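Apical membrane antigen AMA1 (Toxoplasma gondii ME49, PDB 4YIV) takes part in host-cell invasion as a microneme protein of the moving junction, the ring formed between parasite and host plasma membranes. Local coordinates at residues Phe23-His32 with Lys227-Phe238; Gly297-Val305 with Ser327-Ala335. All coordinates share one frame; numbering follows the deposited sequence. Where two conformers were deposited one is given.

Contact 1 (23-32 with 227-238) and contact 2 (297-305 with 327-335) are both largely buried, with centres about 10 Å apart, and they share one antiparallel sheet, in which strands 233-234 and 329-333 are neighbours. Contact 2 lies within that sheet and is held chiefly by regular backbone bonds. Contact 1 instead lays the end of helix 18-25 and the following turn against the end of helix 224-227, the loop after it and strands 233-234 and 236-242. It depends on side chains: aromatic and aliphatic packing at one end, a cobalt ion and its waters at the other. The two join directly where G235 N lies 2.9 Å from A329 O, probably hydrogen-bonded, and where P229 packs on T333.

Contact 1: Phe23-His32 with Lys227-Phe238; sequences FMERFNLTHH and KCPNQALRGYRF. With CO (cobalt (II) ion), chain I; NAG (2-acetamido-2-deoxy-beta-D-glucopyranose), chain B.
R26 and K227 bring the two backbones closest, their CA atoms 4.3 Å apart, where the type I turn E25-N28 meets the end of helix 224-227; both segments lie in the AMA1 family region. No strand pairing joins them: R26 O lies over the P229 ring without a hydrogen to accept from its nitrogen. H32 has two conformers, and its contacts here are those of one of them. In that conformer ND1 makes a weak bond to K227 O (2.6 Å, 119° at the hydrogen), and the ring is flanked on several sides. NE2 donates to E25 OE1 (2.8 Å), which lies in the ring plane although the bond reaches the carboxylate from above its own plane; K227 CD covers one face, 3.8 Å from the ring centroid in a CH-pi contact, and H31 CB covers the other. Bent at chi2 (-56°), the K227 chain then runs on beside E25, and NZ makes a weak salt bridge to OE1. That same oxygen binds the cobalt ion at 2.2 Å, with H31 NE2 and three waters as further ligands, so the nearby ammonium probably polarises a metal-bound carboxylate. Nearby, N28 ND2 carries the glycan, while its OD1 accepts from H31 N in an Asx motif. Away from the metal, F27 is enclosed: the edge of F238 meets one face (centroids 4.9 Å apart, planes at 67°), R26 CG lies over the opposite face, and P229 CB and L233 CD2 approach obliquely. F23 CZ touches L233 CD1, with the leucine methyl at the ring's edge. Strand 322-326 packs against M24, L233 and F238 through L323, C228 is tied to C59 by a disulfide, and A232 rests on V330 and Y332 of strand 329-333.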
# COMPACT_ATOMS: atom_id res chain seq x y z
N PHE A 23 -7.10 -17.01 4.41
CA PHE A 23 -7.57 -15.97 3.51
C PHE A 23 -7.71 -14.65 4.26
O PHE A 23 -7.23 -13.61 3.80
CB PHE A 23 -8.89 -16.36 2.86
CG PHE A 23 -9.58 -15.23 2.13
CD1 PHE A 23 -9.19 -14.85 0.86
CD2 PHE A 23 -10.63 -14.56 2.74
CE1 PHE A 23 -9.83 -13.81 0.20
CE2 PHE A 23 -11.29 -13.53 2.09
CZ PHE A 23 -10.89 -13.14 0.83
N MET A 24 -8.34 -14.70 5.44
CA MET A 24 -8.57 -13.49 6.22
C MET A 24 -7.30 -12.87 6.77
O MET A 24 -7.28 -11.66 7.04
CB MET A 24 -9.51 -13.78 7.39
CG MET A 24 -10.94 -14.06 6.98
SD MET A 24 -11.74 -12.76 6.04
CE MET A 24 -11.77 -11.46 7.28
N GLU A 25 -6.26 -13.67 6.96
CA GLU A 25 -4.95 -13.17 7.40
C GLU A 25 -4.40 -12.04 6.50
O GLU A 25 -3.77 -11.11 6.98
CB GLU A 25 -3.92 -14.32 7.43
CG GLU A 25 -3.78 -15.02 8.77
CD GLU A 25 -2.64 -14.46 9.62
OE1 GLU A 25 -1.47 -14.53 9.21
OE2 GLU A 25 -2.91 -13.97 10.74
N ARG A 26 -4.69 -12.11 5.21
CA ARG A 26 -4.11 -11.14 4.29
C ARG A 26 -4.56 -9.72 4.59
O ARG A 26 -3.96 -8.76 4.07
CB ARG A 26 -4.46 -11.51 2.85
CG ARG A 26 -5.86 -11.25 2.44
CD ARG A 26 -6.19 -11.87 1.09
NE ARG A 26 -5.70 -13.25 1.00
CZ ARG A 26 -5.77 -14.00 -0.10
NH1 ARG A 26 -6.32 -13.52 -1.22
NH2 ARG A 26 -5.29 -15.24 -0.04
N PHE A 27 -5.59 -9.57 5.41
CA PHE A 27 -6.12 -8.25 5.70
C PHE A 27 -5.52 -7.64 6.95
O PHE A 27 -5.83 -6.50 7.29
CB PHE A 27 -7.62 -8.30 5.82
CG PHE A 27 -8.30 -8.69 4.54
CD1 PHE A 27 -8.22 -7.87 3.44
CD2 PHE A 27 -8.97 -9.90 4.43
CE1 PHE A 27 -8.82 -8.23 2.24
CE2 PHE A 27 -9.57 -10.27 3.24
CZ PHE A 27 -9.50 -9.44 2.15
N ASN A 28 -4.69 -8.39 7.65
CA ASN A 28 -4.08 -7.91 8.88
C ASN A 28 -2.78 -7.19 8.63
O ASN A 28 -1.76 -7.76 8.67
CB ASN A 28 -3.90 -9.02 9.92
CG ASN A 28 -3.54 -8.48 11.30
OD1 ASN A 28 -3.12 -7.36 11.42
ND2 ASN A 28 -3.74 -9.29 12.33
N LEU A 29 -2.88 -5.91 8.37
CA LEU A 29 -1.70 -5.12 8.06
C LEU A 29 -0.79 -4.89 9.27
O LEU A 29 0.39 -4.55 9.13
CB LEU A 29 -2.12 -3.77 7.48
CG LEU A 29 -2.79 -3.92 6.12
CD1 LEU A 29 -3.61 -2.69 5.71
CD2 LEU A 29 -1.69 -4.22 5.04
N THR A 30 -1.30 -5.08 10.47
CA THR A 30 -0.41 -4.99 11.62
C THR A 30 0.57 -6.18 11.68
O THR A 30 1.73 -6.05 12.08
CB THR A 30 -1.21 -4.94 12.95
OG1 THR A 30 -2.20 -3.91 12.87
CG2 THR A 30 -0.27 -4.65 14.09
N HIS A 31 0.01 -7.33 11.32
CA HIS A 31 0.69 -8.62 11.32
C HIS A 31 1.80 -8.75 10.28
O HIS A 31 2.92 -9.08 10.58
CB HIS A 31 -0.36 -9.75 11.16
CG HIS A 31 0.21 -11.13 11.28
ND1 HIS A 31 1.25 -11.43 12.13
CD2 HIS A 31 -0.13 -12.30 10.68
CE1 HIS A 31 1.54 -12.72 12.04
NE2 HIS A 31 0.72 -13.27 11.16
N HIS A 32 1.47 -8.48 9.04
CA HIS A 32 2.35 -8.72 7.91
C HIS A 32 3.08 -7.45 7.47
O HIS A 32 4.29 -7.41 7.31
CB HIS A 32 1.49 -9.30 6.79
CG HIS A 32 0.67 -10.46 7.25
ND1 HIS A 32 -0.63 -10.67 6.85
CD2 HIS A 32 0.98 -11.47 8.09
CE1 HIS A 32 -1.08 -11.77 7.42
NE2 HIS A 32 -0.12 -12.28 8.16
N LYS A 227 0.04 -12.69 1.98
CA LYS A 227 0.01 -12.04 3.29
C LYS A 227 -0.50 -10.62 3.25
O LYS A 227 -0.66 -10.03 4.32
CB LYS A 227 1.40 -12.04 3.89
CG LYS A 227 1.90 -13.41 4.21
CD LYS A 227 0.88 -14.12 5.13
CE LYS A 227 1.50 -15.14 6.04
NZ LYS A 227 0.45 -15.61 7.05
N CYS A 228 -0.75 -10.10 2.05
CA CYS A 228 -1.06 -8.68 1.83
C CYS A 228 -2.39 -8.54 1.06
O CYS A 228 -2.72 -9.44 0.25
CB CYS A 228 0.10 -8.01 1.08
SG CYS A 228 1.72 -8.05 1.93
N PRO A 229 -3.19 -7.50 1.38
CA PRO A 229 -4.51 -7.36 0.78
C PRO A 229 -4.38 -6.63 -0.54
O PRO A 229 -4.82 -5.48 -0.68
CB PRO A 229 -5.28 -6.57 1.82
CG PRO A 229 -4.27 -5.64 2.37
CD PRO A 229 -2.96 -6.41 2.36
N ASN A 230 -3.75 -7.29 -1.51
CA ASN A 230 -3.33 -6.63 -2.74
C ASN A 230 -4.47 -6.05 -3.56
O ASN A 230 -4.34 -4.95 -4.13
CB ASN A 230 -2.55 -7.61 -3.61
CG ASN A 230 -1.26 -8.07 -2.95
OD1 ASN A 230 -0.40 -7.25 -2.64
ND2 ASN A 230 -1.14 -9.37 -2.69
N GLN A 231 -5.57 -6.78 -3.61
CA GLN A 231 -6.76 -6.36 -4.35
C GLN A 231 -7.97 -6.00 -3.48
O GLN A 231 -8.12 -6.48 -2.35
CB GLN A 231 -7.17 -7.47 -5.32
CG GLN A 231 -6.56 -7.33 -6.72
CD GLN A 231 -5.05 -7.33 -6.70
OE1 GLN A 231 -4.39 -6.30 -6.90
NE2 GLN A 231 -4.49 -8.48 -6.43
N ALA A 232 -8.81 -5.13 -4.01
CA ALA A 232 -10.14 -4.86 -3.45
C ALA A 232 -10.95 -6.17 -3.35
O ALA A 232 -10.71 -7.13 -4.09
CB ALA A 232 -10.86 -3.85 -4.30
N LEU A 233 -11.88 -6.21 -2.42
CA LEU A 233 -12.70 -7.40 -2.21
C LEU A 233 -14.16 -7.07 -2.51
O LEU A 233 -14.83 -6.37 -1.74
CB LEU A 233 -12.54 -7.93 -0.78
CG LEU A 233 -13.46 -9.08 -0.32
CD1 LEU A 233 -13.11 -10.35 -1.04
CD2 LEU A 233 -13.35 -9.30 1.18
N ARG A 234 -14.64 -7.60 -3.62
CA ARG A 234 -15.97 -7.27 -4.11
C ARG A 234 -17.00 -8.12 -3.41
O ARG A 234 -16.75 -9.31 -3.19
CB ARG A 234 -16.05 -7.49 -5.64
CG ARG A 234 -17.36 -7.06 -6.26
CD ARG A 234 -17.29 -7.06 -7.78
NE ARG A 234 -16.97 -8.38 -8.31
CZ ARG A 234 -17.86 -9.27 -8.74
NH1 ARG A 234 -19.16 -9.00 -8.74
NH2 ARG A 234 -17.44 -10.45 -9.19
N GLY A 235 -18.15 -7.53 -3.05
CA GLY A 235 -19.30 -8.28 -2.58
C GLY A 235 -19.33 -8.63 -1.10
O GLY A 235 -20.15 -9.44 -0.64
N TYR A 236 -18.46 -8.01 -0.33
CA TYR A 236 -18.40 -8.27 1.10
C TYR A 236 -18.03 -6.98 1.83
O TYR A 236 -17.27 -6.17 1.28
CB TYR A 236 -17.37 -9.35 1.43
CG TYR A 236 -17.72 -10.75 0.96
CD1 TYR A 236 -18.45 -11.64 1.76
CD2 TYR A 236 -17.29 -11.20 -0.28
CE1 TYR A 236 -18.74 -12.93 1.31
CE2 TYR A 236 -17.58 -12.49 -0.72
CZ TYR A 236 -18.31 -13.34 0.07
OH TYR A 236 -18.58 -14.61 -0.39
N ARG A 237 -18.59 -6.80 3.04
CA ARG A 237 -18.18 -5.76 4.00
C ARG A 237 -17.27 -6.35 5.04
O ARG A 237 -17.56 -7.41 5.61
CB ARG A 237 -19.38 -5.16 4.72
CG ARG A 237 -20.40 -4.56 3.85
CD ARG A 237 -21.57 -4.05 4.71
NE ARG A 237 -22.62 -3.42 3.91
CZ ARG A 237 -23.61 -2.71 4.41
NH1 ARG A 237 -24.50 -2.19 3.59
NH2 ARG A 237 -23.69 -2.49 5.71
N PHE A 238 -16.16 -5.65 5.32
CA PHE A 238 -15.29 -6.02 6.40
C PHE A 238 -16.11 -5.96 7.70
O PHE A 238 -16.99 -5.12 7.84
CB PHE A 238 -14.09 -5.07 6.52
CG PHE A 238 -13.01 -5.29 5.50
CD1 PHE A 238 -12.69 -6.55 5.03
CD2 PHE A 238 -12.27 -4.20 5.05
CE1 PHE A 238 -11.67 -6.72 4.12
CE2 PHE A 238 -11.24 -4.37 4.12
CZ PHE A 238 -10.93 -5.62 3.67
CO CO I . 0.63 -14.41 9.88
C1 NAG B . -3.65 -8.96 13.77
C2 NAG B . -4.46 -9.64 14.87
C3 NAG B . -3.98 -9.21 16.25
C4 NAG B . -2.48 -9.40 16.36
C5 NAG B . -1.78 -8.66 15.23
C6 NAG B . -0.27 -8.85 15.31
C7 NAG B . -6.63 -10.01 13.86
C8 NAG B . -8.03 -9.50 13.70
N2 NAG B . -5.86 -9.34 14.72
O3 NAG B . -4.64 -10.00 17.25
O4 NAG B . -2.02 -8.88 17.62
O5 NAG B . -2.25 -9.15 13.97
O6 NAG B . 0.06 -10.22 15.06
O7 NAG B . -6.22 -10.98 13.25
O HOH W 1 2.52 -14.55 8.89
O HOH W 2 -0.54 -15.61 11.71
O HOH W 3 1.82 -15.62 11.11

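Contact 2: Gly297-Val305 with Ser327-Ala335; sequences GRNYGFYYV and SAAVSYTAA
Two neighbouring strands of a five-stranded antiparallel sheet, 300-305 and 329-333, are zipped together here by the main chain, their axes 4.5 Å apart at closest approach and their directions 158° apart. G301 and Y332 form a hydrogen-bonded pair, G301 N giving to Y332 O at 3.0 Å and Y332 N to G301 O at 2.8 Å. Y303 and V330 repeat the pattern, and beyond the strand end A334 N reaches N299 O at 2.8 Å. T333 CA and S331 CA, between the rungs, approach N299 O and G301 O in CA-H...O contacts, and A329 CA, past the last rung, approaches Y303 O. In the sheet order, 311-316 flanks strand 300-305 and 233-234 flanks 329-333, so this pairing is internal; in this fragment of AMA1 the sheet is consistent with the PAN-type fold of the family. Y300, F302, S331 and T333 share one face. There F302 chi1 (55°) turns the ring away from strand 329-333, leaving CB to pack 3.5 Å from S331 OG, which is hydrogen-bonded to Y236 O. Obliquely to the Y300 ring, T333 CG2 stands 3.9 Å from CD1, while the phenol OH accepts from L29 N. The other face carries Y303 and Y332: Y303 CB meets the edge of the Y332 ring at CE2 (4.2 Å), and helix 263-272 packs over both tyrosines, with W267 meeting the Y332 ring.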
# COMPACT_ATOMS: atom_id res chain seq x y z
N GLY A 297 -3.74 1.52 12.44
CA GLY A 297 -4.36 2.69 11.89
C GLY A 297 -5.69 2.42 11.20
O GLY A 297 -6.09 1.27 11.08
N ARG A 298 -6.38 3.48 10.80
CA ARG A 298 -7.68 3.39 10.16
C ARG A 298 -7.40 3.09 8.70
O ARG A 298 -7.52 3.93 7.86
CB ARG A 298 -8.39 4.73 10.30
CG ARG A 298 -9.85 4.70 9.91
CD ARG A 298 -10.51 6.07 9.93
NE ARG A 298 -10.51 6.69 11.24
CZ ARG A 298 -10.02 7.90 11.51
NH1 ARG A 298 -9.51 8.65 10.57
NH2 ARG A 298 -10.08 8.35 12.73
N ASN A 299 -7.01 1.85 8.47
CA ASN A 299 -6.54 1.34 7.19
C ASN A 299 -7.59 0.64 6.33
O ASN A 299 -7.31 0.28 5.18
CB ASN A 299 -5.44 0.32 7.40
CG ASN A 299 -4.28 0.86 8.18
OD1 ASN A 299 -3.99 2.05 8.15
ND2 ASN A 299 -3.57 -0.03 8.86
N TYR A 300 -8.79 0.48 6.88
CA TYR A 300 -9.78 -0.47 6.36
C TYR A 300 -11.06 0.23 6.07
O TYR A 300 -11.50 1.12 6.82
CB TYR A 300 -10.01 -1.61 7.38
CG TYR A 300 -8.74 -2.20 7.86
CD1 TYR A 300 -8.04 -3.10 7.07
CD2 TYR A 300 -8.20 -1.84 9.08
CE1 TYR A 300 -6.88 -3.62 7.46
CE2 TYR A 300 -7.01 -2.38 9.49
CZ TYR A 300 -6.36 -3.27 8.68
OH TYR A 300 -5.18 -3.82 9.04
N GLY A 301 -11.70 -0.14 4.97
CA GLY A 301 -12.98 0.46 4.70
C GLY A 301 -13.80 -0.26 3.67
O GLY A 301 -13.31 -1.20 3.01
N PHE A 302 -15.05 0.16 3.54
CA PHE A 302 -15.85 -0.27 2.40
C PHE A 302 -16.85 0.73 1.92
O PHE A 302 -17.40 1.55 2.66
CB PHE A 302 -16.58 -1.60 2.69
CG PHE A 302 -17.45 -1.60 3.94
CD1 PHE A 302 -18.78 -1.15 3.90
CD2 PHE A 302 -16.94 -2.08 5.15
CE1 PHE A 302 -19.58 -1.20 5.06
CE2 PHE A 302 -17.74 -2.14 6.30
CZ PHE A 302 -19.05 -1.70 6.25
N TYR A 303 -17.06 0.64 0.62
CA TYR A 303 -18.13 1.31 -0.05
C TYR A 303 -19.40 0.49 0.12
O TYR A 303 -19.36 -0.74 0.07
CB TYR A 303 -17.78 1.48 -1.50
CG TYR A 303 -18.91 2.04 -2.28
CD1 TYR A 303 -19.86 1.21 -2.83
CD2 TYR A 303 -19.03 3.41 -2.47
CE1 TYR A 303 -20.90 1.71 -3.55
CE2 TYR A 303 -20.08 3.92 -3.18
CZ TYR A 303 -21.01 3.05 -3.73
OH TYR A 303 -22.08 3.50 -4.45
N TYR A 304 -20.52 1.17 0.35
CA TYR A 304 -21.82 0.52 0.39
C TYR A 304 -22.87 1.56 0.05
O TYR A 304 -22.55 2.73 -0.09
CB TYR A 304 -22.10 -0.11 1.76
CG TYR A 304 -22.29 0.89 2.90
CD1 TYR A 304 -21.22 1.59 3.43
CD2 TYR A 304 -23.54 1.12 3.42
CE1 TYR A 304 -21.39 2.50 4.45
CE2 TYR A 304 -23.74 2.02 4.45
CZ TYR A 304 -22.67 2.71 4.96
OH TYR A 304 -22.87 3.61 5.99
N VAL A 305 -24.11 1.11 -0.09
CA VAL A 305 -25.21 1.99 -0.46
C VAL A 305 -26.19 1.99 0.70
O VAL A 305 -26.64 0.94 1.15
CB VAL A 305 -25.89 1.54 -1.75
CG1 VAL A 305 -27.08 2.44 -2.06
CG2 VAL A 305 -24.89 1.58 -2.89
N SER A 327 -23.82 -7.59 -1.97
CA SER A 327 -23.44 -7.61 -3.37
C SER A 327 -23.06 -6.23 -3.90
O SER A 327 -22.33 -6.11 -4.90
CB SER A 327 -24.60 -8.22 -4.20
OG SER A 327 -25.76 -7.40 -4.13
N ALA A 328 -23.52 -5.18 -3.23
CA ALA A 328 -23.30 -3.81 -3.67
C ALA A 328 -22.03 -3.19 -3.03
O ALA A 328 -21.62 -2.10 -3.41
CB ALA A 328 -24.50 -2.96 -3.34
N ALA A 329 -21.42 -3.91 -2.10
CA ALA A 329 -20.28 -3.39 -1.34
C ALA A 329 -18.95 -3.77 -1.98
O ALA A 329 -18.86 -4.77 -2.69
CB ALA A 329 -20.33 -3.90 0.11
N VAL A 330 -17.91 -2.98 -1.71
CA VAL A 330 -16.52 -3.36 -1.99
C VAL A 330 -15.68 -2.92 -0.79
O VAL A 330 -15.78 -1.75 -0.37
CB VAL A 330 -15.96 -2.70 -3.29
CG1 VAL A 330 -14.53 -3.19 -3.55
CG2 VAL A 330 -16.85 -3.00 -4.50
N SER A 331 -14.88 -3.85 -0.26
CA SER A 331 -13.94 -3.59 0.83
C SER A 331 -12.53 -3.32 0.33
O SER A 331 -11.98 -4.09 -0.47
CB SER A 331 -13.97 -4.75 1.81
OG SER A 331 -15.21 -4.80 2.51
N TYR A 332 -11.97 -2.22 0.83
CA TYR A 332 -10.68 -1.66 0.44
C TYR A 332 -9.75 -1.57 1.62
O TYR A 332 -10.20 -1.51 2.77
CB TYR A 332 -10.85 -0.24 -0.13
CG TYR A 332 -11.73 -0.16 -1.36
CD1 TYR A 332 -11.33 -0.73 -2.58
CD2 TYR A 332 -12.96 0.47 -1.30
CE1 TYR A 332 -12.15 -0.65 -3.70
CE2 TYR A 332 -13.77 0.56 -2.43
CZ TYR A 332 -13.36 -0.00 -3.62
OH TYR A 332 -14.18 0.10 -4.72
N THR A 333 -8.45 -1.53 1.36
CA THR A 333 -7.51 -1.14 2.38
C THR A 333 -6.56 -0.12 1.82
O THR A 333 -6.45 0.09 0.60
CB THR A 333 -6.68 -2.33 2.94
OG1 THR A 333 -5.64 -2.67 2.01
CG2 THR A 333 -7.55 -3.51 3.19
N ALA A 334 -5.88 0.56 2.75
CA ALA A 334 -4.86 1.51 2.39
C ALA A 334 -3.77 0.92 1.51
O ALA A 334 -3.11 1.63 0.72
CB ALA A 334 -4.26 2.12 3.70
N ALA A 335 -3.54 -0.39 1.64
CA ALA A 335 -2.43 -1.03 0.91
C ALA A 335 -2.82 -1.49 -0.50
O ALA A 335 -1.96 -1.54 -1.39
CB ALA A 335 -1.91 -2.24 1.70